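Protein ACDH-11, isoform b (Caenorhabditis elegans, PDB 4Y9J) belongs to the acyl-CoA dehydrogenase family and binds flavin-adenine dinucleotide (FAD) and the ligand UCC. Local coordinates at residues I317-I331 / M361-A375. Residues are numbered along the deposited sequence; the frame is centred on the assembly and turned at random.
Sequences IHNAVASLGYMRRII and MEVDTRGSMLLLFEA. With UCC (S-{(3S,5R,9R)-1-[(2R,3S,4R,5R)-5-(6-amino-9H-purin-9-yl)-4-hydroxy-3-(phosphonooxy)tetrahydrofuran-2-yl]-3,5,9-trihydroxy-8,8-dimethyl-3,5-dioxido-10,14-dioxo-2,4,6-trioxa-11,15-diaza-3lambda~5~,5lambda~5~-diphosphaheptadecan-17-yl} undecanethioate), chain F.
Leu324 drops as a knob into a hole made by Thr365, Ser368, Met369 and Leu372, at the middle of a near-antiparallel helix pair in the C-terminal helical domain of the acyl-CoA dehydrogenase fold. The segment axes come within 10.3 Å, with 149° between their directions. Packing is tight here: Leu324 CD2 lies 3.5 Å from Ser368 CB, while CD1 rests near Ser368 O, and the Leu324 and Leu372 side chains run past each other in opposite directions. Ser368 OG itself is held by Gln409 of helix 389-419. Towards Ile317 the fit is looser. Leu372, its CG anti to the backbone N, still brings CD1 to within 3.8 Å of Val321 CG2, but Ile317 CD1 comes no nearer to Ala375 CB than 4.5 Å. This looser end is nonetheless buried, with Val129 of helix 121-135 against Leu372. Away from this contact, His318, Asn319 and Ala322 line the UCC pocket, where Ala322 CB sits 3.3 Å from C11 of UCC. At the far end the contact turns polar. Arg328 bends at chi2 and chi3 to present NH1 and NH2 end-on to Glu362, the guanidinium and carboxylate planes 29° apart, while Arg328 NE forms a salt bridge with Asp31. Arg366 also pairs with Glu362, whose carboxylate probably helps to balance both charges. Arg328 NH1 meets the syn lone pair of Glu362 OE1 at 2.7 Å, almost straight at 178°, whereas Arg366 NE takes the anti lone pair of Glu362 OE2 at 2.8 Å.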
loop_
_atom_site.group_PDB
_atom_site.type_symbol
_atom_site.label_atom_id
_atom_site.label_comp_id
_atom_site.label_asym_id
_atom_site.label_seq_id
_atom_site.Cartn_x
_atom_site.Cartn_y
_atom_site.Cartn_z
ATOM N N ILE B 317 34.067 -4.183 -12.305
ATOM C CA ILE B 317 33.908 -3.865 -13.760
ATOM C C ILE B 317 32.384 -3.762 -14.190
ATOM O O ILE B 317 31.964 -2.869 -14.950
ATOM C CB ILE B 317 34.608 -4.889 -14.623
ATOM C CG1 ILE B 317 36.144 -4.816 -14.357
ATOM C CG2 ILE B 317 34.266 -4.721 -16.102
ATOM C CD1 ILE B 317 36.968 -5.654 -15.267
ATOM N N HIS B 318 31.600 -4.739 -13.773
ATOM C CA HIS B 318 30.147 -4.692 -13.981
ATOM C C HIS B 318 29.573 -3.411 -13.375
ATOM O O HIS B 318 28.650 -2.820 -13.924
ATOM C CB HIS B 318 29.450 -5.877 -13.326
ATOM C CG HIS B 318 29.395 -7.126 -14.144
ATOM N ND1 HIS B 318 30.481 -7.945 -14.381
ATOM C CD2 HIS B 318 28.350 -7.742 -14.724
ATOM C CE1 HIS B 318 30.104 -8.997 -15.074
ATOM N NE2 HIS B 318 28.822 -8.883 -15.303
ATOM N N ASN B 319 30.062 -3.016 -12.211
ATOM C CA ASN B 319 29.510 -1.810 -11.571
ATOM C C ASN B 319 29.845 -0.583 -12.433
ATOM O O ASN B 319 29.028 0.300 -12.573
ATOM C CB ASN B 319 30.059 -1.647 -10.162
ATOM C CG ASN B 319 29.381 -0.553 -9.406
ATOM O OD1 ASN B 319 28.284 -0.717 -8.876
ATOM N ND2 ASN B 319 30.027 0.607 -9.372
ATOM N N ALA B 320 31.025 -0.543 -13.027
ATOM C CA ALA B 320 31.358 0.538 -13.921
ATOM C C ALA B 320 30.483 0.580 -15.161
ATOM O O ALA B 320 30.136 1.646 -15.671
ATOM C CB ALA B 320 32.836 0.473 -14.300
ATOM N N VAL B 321 30.191 -0.614 -15.678
ATOM C CA VAL B 321 29.240 -0.795 -16.779
ATOM C C VAL B 321 27.884 -0.128 -16.436
ATOM O O VAL B 321 27.320 0.572 -17.262
ATOM C CB VAL B 321 29.013 -2.251 -17.127
ATOM C CG1 VAL B 321 27.837 -2.386 -18.087
ATOM C CG2 VAL B 321 30.231 -2.871 -17.755
ATOM N N ALA B 322 27.419 -0.342 -15.219
ATOM C CA ALA B 322 26.156 0.192 -14.742
ATOM C C ALA B 322 26.225 1.720 -14.628
ATOM O O ALA B 322 25.337 2.389 -15.117
ATOM C CB ALA B 322 25.831 -0.382 -13.402
ATOM N N SER B 323 27.304 2.251 -14.050
ATOM C CA SER B 323 27.478 3.685 -13.959
ATOM C C SER B 323 27.390 4.318 -15.344
ATOM O O SER B 323 26.698 5.311 -15.563
ATOM C CB SER B 323 28.831 4.009 -13.309
ATOM O OG SER B 323 28.854 3.659 -11.955
ATOM N N LEU B 324 28.114 3.762 -16.281
ATOM C CA LEU B 324 28.204 4.279 -17.618
ATOM C C LEU B 324 26.896 4.075 -18.367
ATOM O O LEU B 324 26.529 4.917 -19.194
ATOM C CB LEU B 324 29.375 3.637 -18.371
ATOM C CG LEU B 324 30.731 4.173 -17.864
ATOM C CD1 LEU B 324 31.870 3.289 -18.241
ATOM C CD2 LEU B 324 30.964 5.586 -18.345
ATOM N N GLY B 325 26.229 2.967 -18.083
ATOM C CA GLY B 325 24.909 2.704 -18.634
ATOM C C GLY B 325 23.866 3.796 -18.272
ATOM O O GLY B 325 23.151 4.303 -19.177
ATOM N N TYR B 326 23.886 4.220 -17.027
ATOM C CA TYR B 326 22.984 5.295 -16.556
ATOM C C TYR B 326 23.344 6.654 -17.167
ATOM O O TYR B 326 22.449 7.421 -17.562
ATOM C CB TYR B 326 22.976 5.384 -15.041
ATOM C CG TYR B 326 22.385 4.151 -14.386
ATOM C CD1 TYR B 326 21.143 3.705 -14.730
ATOM C CD2 TYR B 326 23.078 3.431 -13.417
ATOM C CE1 TYR B 326 20.593 2.577 -14.145
ATOM C CE2 TYR B 326 22.521 2.318 -12.811
ATOM C CZ TYR B 326 21.280 1.894 -13.194
ATOM O OH TYR B 326 20.685 0.747 -12.712
ATOM N N MET B 327 24.645 6.927 -17.251
ATOM C CA MET B 327 25.136 8.154 -17.878
ATOM C C MET B 327 24.731 8.221 -19.350
ATOM O O MET B 327 24.120 9.192 -19.823
ATOM C CB MET B 327 26.635 8.267 -17.696
ATOM C CG MET B 327 27.067 8.400 -16.247
ATOM S SD MET B 327 28.806 7.968 -15.829
ATOM C CE MET B 327 29.590 9.091 -16.866
ATOM N N ARG B 328 25.004 7.167 -20.092
ATOM C CA ARG B 328 24.613 7.122 -21.504
ATOM C C ARG B 328 23.098 7.162 -21.654
ATOM O O ARG B 328 22.589 7.841 -22.566
ATOM C CB ARG B 328 25.182 5.885 -22.165
ATOM C CG ARG B 328 24.631 5.558 -23.580
ATOM C CD ARG B 328 24.866 6.633 -24.598
ATOM N NE ARG B 328 26.304 6.916 -24.721
ATOM C CZ ARG B 328 26.868 8.102 -24.867
ATOM N NH1 ARG B 328 26.118 9.205 -24.899
ATOM N NH2 ARG B 328 28.207 8.193 -24.993
ATOM N N ARG B 329 22.369 6.432 -20.822
ATOM C CA ARG B 329 20.916 6.405 -20.961
ATOM C C ARG B 329 20.290 7.842 -20.807
ATOM O O ARG B 329 19.495 8.271 -21.626
ATOM C CB ARG B 329 20.272 5.387 -19.995
ATOM C CG ARG B 329 18.757 5.366 -20.007
ATOM C CD ARG B 329 18.228 5.013 -21.391
ATOM N NE ARG B 329 18.601 3.643 -21.831
ATOM C CZ ARG B 329 17.903 2.540 -21.551
ATOM N NH1 ARG B 329 16.849 2.585 -20.746
ATOM N NH2 ARG B 329 18.320 1.363 -22.016
ATOM N N ILE B 330 20.693 8.555 -19.784
ATOM C CA ILE B 330 20.153 9.870 -19.548
ATOM C C ILE B 330 20.510 10.799 -20.669
ATOM O O ILE B 330 19.677 11.566 -21.084
ATOM C CB ILE B 330 20.429 10.388 -18.125
ATOM C CG1 ILE B 330 19.446 11.524 -17.765
ATOM C CG2 ILE B 330 21.828 10.935 -18.016
ATOM C CD1 ILE B 330 18.006 11.064 -17.708
ATOM N N ILE B 331 21.707 10.706 -21.232
ATOM C CA ILE B 331 22.092 11.568 -22.292
ATOM C C ILE B 331 21.304 11.195 -23.565
ATOM O O ILE B 331 20.869 12.053 -24.301
ATOM C CB ILE B 331 23.626 11.453 -22.560
ATOM C CG1 ILE B 331 24.464 11.969 -21.388
ATOM C CG2 ILE B 331 24.027 12.146 -23.865
ATOM C CD1 ILE B 331 25.956 11.696 -21.610
ATOM N N MET B 361 28.797 16.656 -20.720
ATOM C CA MET B 361 28.413 15.307 -20.260
ATOM C C MET B 361 28.880 14.228 -21.231
ATOM O O MET B 361 29.375 13.190 -20.793
ATOM C CB MET B 361 26.899 15.210 -20.064
ATOM C CG MET B 361 26.382 16.232 -19.027
ATOM S SD MET B 361 24.600 16.539 -19.074
ATOM C CE MET B 361 23.832 14.985 -18.923
ATOM N N GLU B 362 28.751 14.489 -22.522
ATOM C CA GLU B 362 29.184 13.584 -23.521
ATOM C C GLU B 362 30.708 13.368 -23.525
ATOM O O GLU B 362 31.158 12.263 -23.632
ATOM C CB GLU B 362 28.646 14.032 -24.873
ATOM C CG GLU B 362 29.060 13.099 -25.975
ATOM C CD GLU B 362 28.408 11.731 -25.851
ATOM O OE1 GLU B 362 27.333 11.642 -25.244
ATOM O OE2 GLU B 362 28.987 10.759 -26.368
ATOM N N VAL B 363 31.487 14.427 -23.382
ATOM C CA VAL B 363 32.955 14.357 -23.346
ATOM C C VAL B 363 33.420 13.484 -22.163
ATOM O O VAL B 363 34.249 12.584 -22.315
ATOM C CB VAL B 363 33.554 15.777 -23.198
ATOM C CG1 VAL B 363 35.044 15.740 -22.821
ATOM C CG2 VAL B 363 33.353 16.605 -24.453
ATOM N N ASP B 364 32.825 13.714 -20.990
ATOM C CA ASP B 364 33.221 12.998 -19.790
ATOM C C ASP B 364 32.813 11.509 -19.870
ATOM O O ASP B 364 33.518 10.655 -19.384
ATOM C CB ASP B 364 32.604 13.661 -18.535
ATOM C CG ASP B 364 33.304 14.976 -18.134
ATOM O OD1 ASP B 364 34.454 15.247 -18.583
ATOM O OD2 ASP B 364 32.673 15.710 -17.295
ATOM N N THR B 365 31.691 11.222 -20.508
ATOM C CA THR B 365 31.142 9.881 -20.620
ATOM C C THR B 365 32.021 9.089 -21.615
ATOM O O THR B 365 32.277 7.942 -21.382
ATOM C CB THR B 365 29.684 9.949 -21.105
ATOM O OG1 THR B 365 28.854 10.578 -20.074
ATOM C CG2 THR B 365 29.162 8.599 -21.366
ATOM N N ARG B 366 32.439 9.719 -22.714
ATOM C CA ARG B 366 33.252 9.024 -23.686
ATOM C C ARG B 366 34.581 8.592 -23.091
ATOM O O ARG B 366 35.059 7.500 -23.382
ATOM C CB ARG B 366 33.478 9.858 -24.921
ATOM C CG ARG B 366 32.238 10.056 -25.732
ATOM C CD ARG B 366 32.539 10.697 -27.058
ATOM N NE ARG B 366 31.363 11.075 -27.820
ATOM C CZ ARG B 366 31.405 11.372 -29.118
ATOM N NH1 ARG B 366 32.554 11.355 -29.818
ATOM N NH2 ARG B 366 30.279 11.708 -29.719
ATOM N N GLY B 367 35.188 9.424 -22.267
ATOM C CA GLY B 367 36.482 9.082 -21.656
ATOM C C GLY B 367 36.364 7.814 -20.781
ATOM O O GLY B 367 37.142 6.873 -20.855
ATOM N N SER B 368 35.371 7.812 -19.946
ATOM C CA SER B 368 35.157 6.643 -19.080
ATOM C C SER B 368 34.724 5.366 -19.836
ATOM O O SER B 368 35.021 4.267 -19.474
ATOM C CB SER B 368 34.188 6.982 -17.977
ATOM O OG SER B 368 34.795 7.914 -17.188
ATOM N N MET B 369 34.011 5.556 -20.889
ATOM C CA MET B 369 33.661 4.488 -21.755
ATOM C C MET B 369 34.922 3.815 -22.331
ATOM O O MET B 369 35.003 2.588 -22.370
ATOM C CB MET B 369 32.855 5.096 -22.871
ATOM C CG MET B 369 32.027 4.136 -23.566
ATOM S SD MET B 369 30.521 4.005 -22.539
ATOM C CE MET B 369 30.271 2.645 -23.657
ATOM N N LEU B 370 35.888 4.601 -22.800
ATOM C CA LEU B 370 37.114 4.023 -23.411
ATOM C C LEU B 370 37.902 3.337 -22.310
ATOM O O LEU B 370 38.518 2.343 -22.552
ATOM C CB LEU B 370 37.894 5.089 -24.146
ATOM C CG LEU B 370 37.242 5.591 -25.426
ATOM C CD1 LEU B 370 38.282 6.259 -26.263
ATOM C CD2 LEU B 370 36.577 4.467 -26.239
ATOM N N LEU B 371 37.883 3.874 -21.089
ATOM C CA LEU B 371 38.556 3.257 -19.963
ATOM C C LEU B 371 37.909 1.905 -19.694
ATOM O O LEU B 371 38.611 0.959 -19.391
ATOM C CB LEU B 371 38.539 4.167 -18.734
ATOM C CG LEU B 371 39.453 3.920 -17.516
ATOM C CD1 LEU B 371 40.898 4.149 -17.882
ATOM C CD2 LEU B 371 39.094 4.807 -16.312
ATOM N N LEU B 372 36.571 1.838 -19.757
ATOM C CA LEU B 372 35.853 0.596 -19.557
ATOM C C LEU B 372 36.267 -0.467 -20.540
ATOM O O LEU B 372 36.452 -1.640 -20.163
ATOM C CB LEU B 372 34.368 0.819 -19.721
ATOM C CG LEU B 372 33.494 -0.434 -19.779
ATOM C CD1 LEU B 372 33.573 -1.248 -18.488
ATOM C CD2 LEU B 372 32.050 -0.037 -20.092
ATOM N N PHE B 373 36.364 -0.091 -21.809
ATOM C CA PHE B 373 36.748 -1.061 -22.841
ATOM C C PHE B 373 38.238 -1.432 -22.790
ATOM O O PHE B 373 38.576 -2.549 -23.085
ATOM C CB PHE B 373 36.237 -0.627 -24.232
ATOM C CG PHE B 373 34.820 -1.006 -24.413
ATOM C CD1 PHE B 373 34.491 -2.326 -24.710
ATOM C CD2 PHE B 373 33.804 -0.108 -24.145
ATOM C CE1 PHE B 373 33.155 -2.742 -24.760
ATOM C CE2 PHE B 373 32.464 -0.521 -24.177
ATOM C CZ PHE B 373 32.148 -1.834 -24.498
ATOM N N GLU B 374 39.092 -0.528 -22.312
ATOM C CA GLU B 374 40.491 -0.874 -22.012
ATOM C C GLU B 374 40.534 -1.901 -20.865
ATOM O O GLU B 374 41.282 -2.856 -20.915
ATOM C CB GLU B 374 41.278 0.379 -21.610
ATOM C CG GLU B 374 42.682 0.108 -21.041
ATOM C CD GLU B 374 43.714 -0.191 -22.095
ATOM O OE1 GLU B 374 43.328 -0.391 -23.263
ATOM O OE2 GLU B 374 44.912 -0.259 -21.745
ATOM N N ALA B 375 39.682 -1.741 -19.852
ATOM C CA ALA B 375 39.570 -2.802 -18.800
ATOM C C ALA B 375 39.085 -4.184 -19.365
ATOM O O ALA B 375 39.618 -5.212 -19.008
ATOM C CB ALA B 375 38.695 -2.307 -17.660
HETATM O OA1 UCC F . 28.434 -4.681 -2.269
HETATM C CA1 UCC F . 28.295 -5.921 -2.602
HETATM C CA2 UCC F . 27.287 -6.545 -3.574
HETATM C CA3 UCC F . 26.553 -5.672 -4.544
HETATM C CA4 UCC F . 26.443 -6.335 -5.958
HETATM C CA5 UCC F . 27.300 -5.546 -6.958
HETATM C CA6 UCC F . 26.595 -5.367 -8.257
HETATM C CA7 UCC F . 27.439 -4.587 -9.252
HETATM C CA8 UCC F . 26.555 -4.764 -10.421
HETATM C CA9 UCC F . 26.218 -3.655 -11.262
HETATM C C10 UCC F . 24.804 -3.287 -11.230
HETATM C C11 UCC F . 24.872 -1.874 -10.668
HETATM S S UCC F . 29.188 -7.196 -1.989
HETATM C CP1 UCC F . 30.374 -6.544 -0.752
HETATM C CP2 UCC F . 31.385 -5.576 -1.285
HETATM N NP1 UCC F . 32.476 -5.311 -0.325
HETATM C CP3 UCC F . 33.570 -4.708 -0.791
HETATM O OP1 UCC F . 33.680 -4.251 -1.929
HETATM C CP4 UCC F . 34.765 -4.653 0.138
HETATM C CP5 UCC F . 35.268 -3.205 0.230
HETATM N NP2 UCC F . 36.509 -3.327 0.984
HETATM C CP6 UCC F . 37.688 -3.646 0.450
HETATM O OP2 UCC F . 37.874 -3.764 -0.754
HETATM C CP8 UCC F . 38.828 -3.733 1.445
HETATM O OP3 UCC F . 39.986 -3.039 0.889
HETATM C CPB UCC F . 39.381 -5.112 1.717
HETATM C CP7 UCC F . 39.613 -6.072 0.541
HETATM C CP9 UCC F . 38.053 -5.864 2.165
HETATM C CPA UCC F . 40.068 -5.263 3.092
HETATM O O7 UCC F . 40.501 -6.635 3.270
HETATM P P2 UCC F . 41.677 -6.981 4.330
HETATM O O21 UCC F . 41.904 -8.484 4.382
HETATM O O22 UCC F . 41.413 -6.105 5.562
HETATM O O6 UCC F . 42.920 -6.236 3.591
HETATM P P1 UCC F . 44.259 -6.869 3.006
HETATM O O11 UCC F . 45.091 -7.579 4.064
HETATM O O12 UCC F . 44.856 -5.720 2.251
HETATM O "O5'" UCC F . 43.610 -7.972 1.935
HETATM C "C5'" UCC F . 43.876 -9.386 2.100
HETATM C "C4'" UCC F . 44.434 -10.014 0.808
HETATM C "C3'" UCC F . 45.752 -9.365 0.396
HETATM O "O3'" UCC F . 46.470 -10.388 -0.245
HETATM P P3 UCC F . 47.825 -10.959 0.333
HETATM O O33 UCC F . 48.130 -12.084 -0.632
HETATM O O32 UCC F . 47.445 -11.560 1.666
HETATM O O31 UCC F . 48.777 -9.737 0.339
HETATM C "C2'" UCC F . 45.394 -8.295 -0.626
HETATM O "O2'" UCC F . 46.365 -8.080 -1.649
HETATM O "O4'" UCC F . 43.516 -9.785 -0.282
HETATM C "C1'" UCC F . 44.185 -8.997 -1.258
HETATM N N9 UCC F . 43.229 -8.121 -1.950
HETATM C C4 UCC F . 43.121 -8.104 -3.274
HETATM N N3 UCC F . 43.672 -8.799 -4.298
HETATM C C8 UCC F . 42.415 -7.201 -1.381
HETATM N N7 UCC F . 41.714 -6.589 -2.353
HETATM C C5 UCC F . 42.091 -7.104 -3.545
HETATM C C6 UCC F . 41.698 -6.933 -4.970
HETATM N N6 UCC F . 40.745 -6.021 -5.288
HETATM N N1 UCC F . 42.376 -7.660 -5.916
HETATM C C2 UCC F . 43.325 -8.554 -5.574
#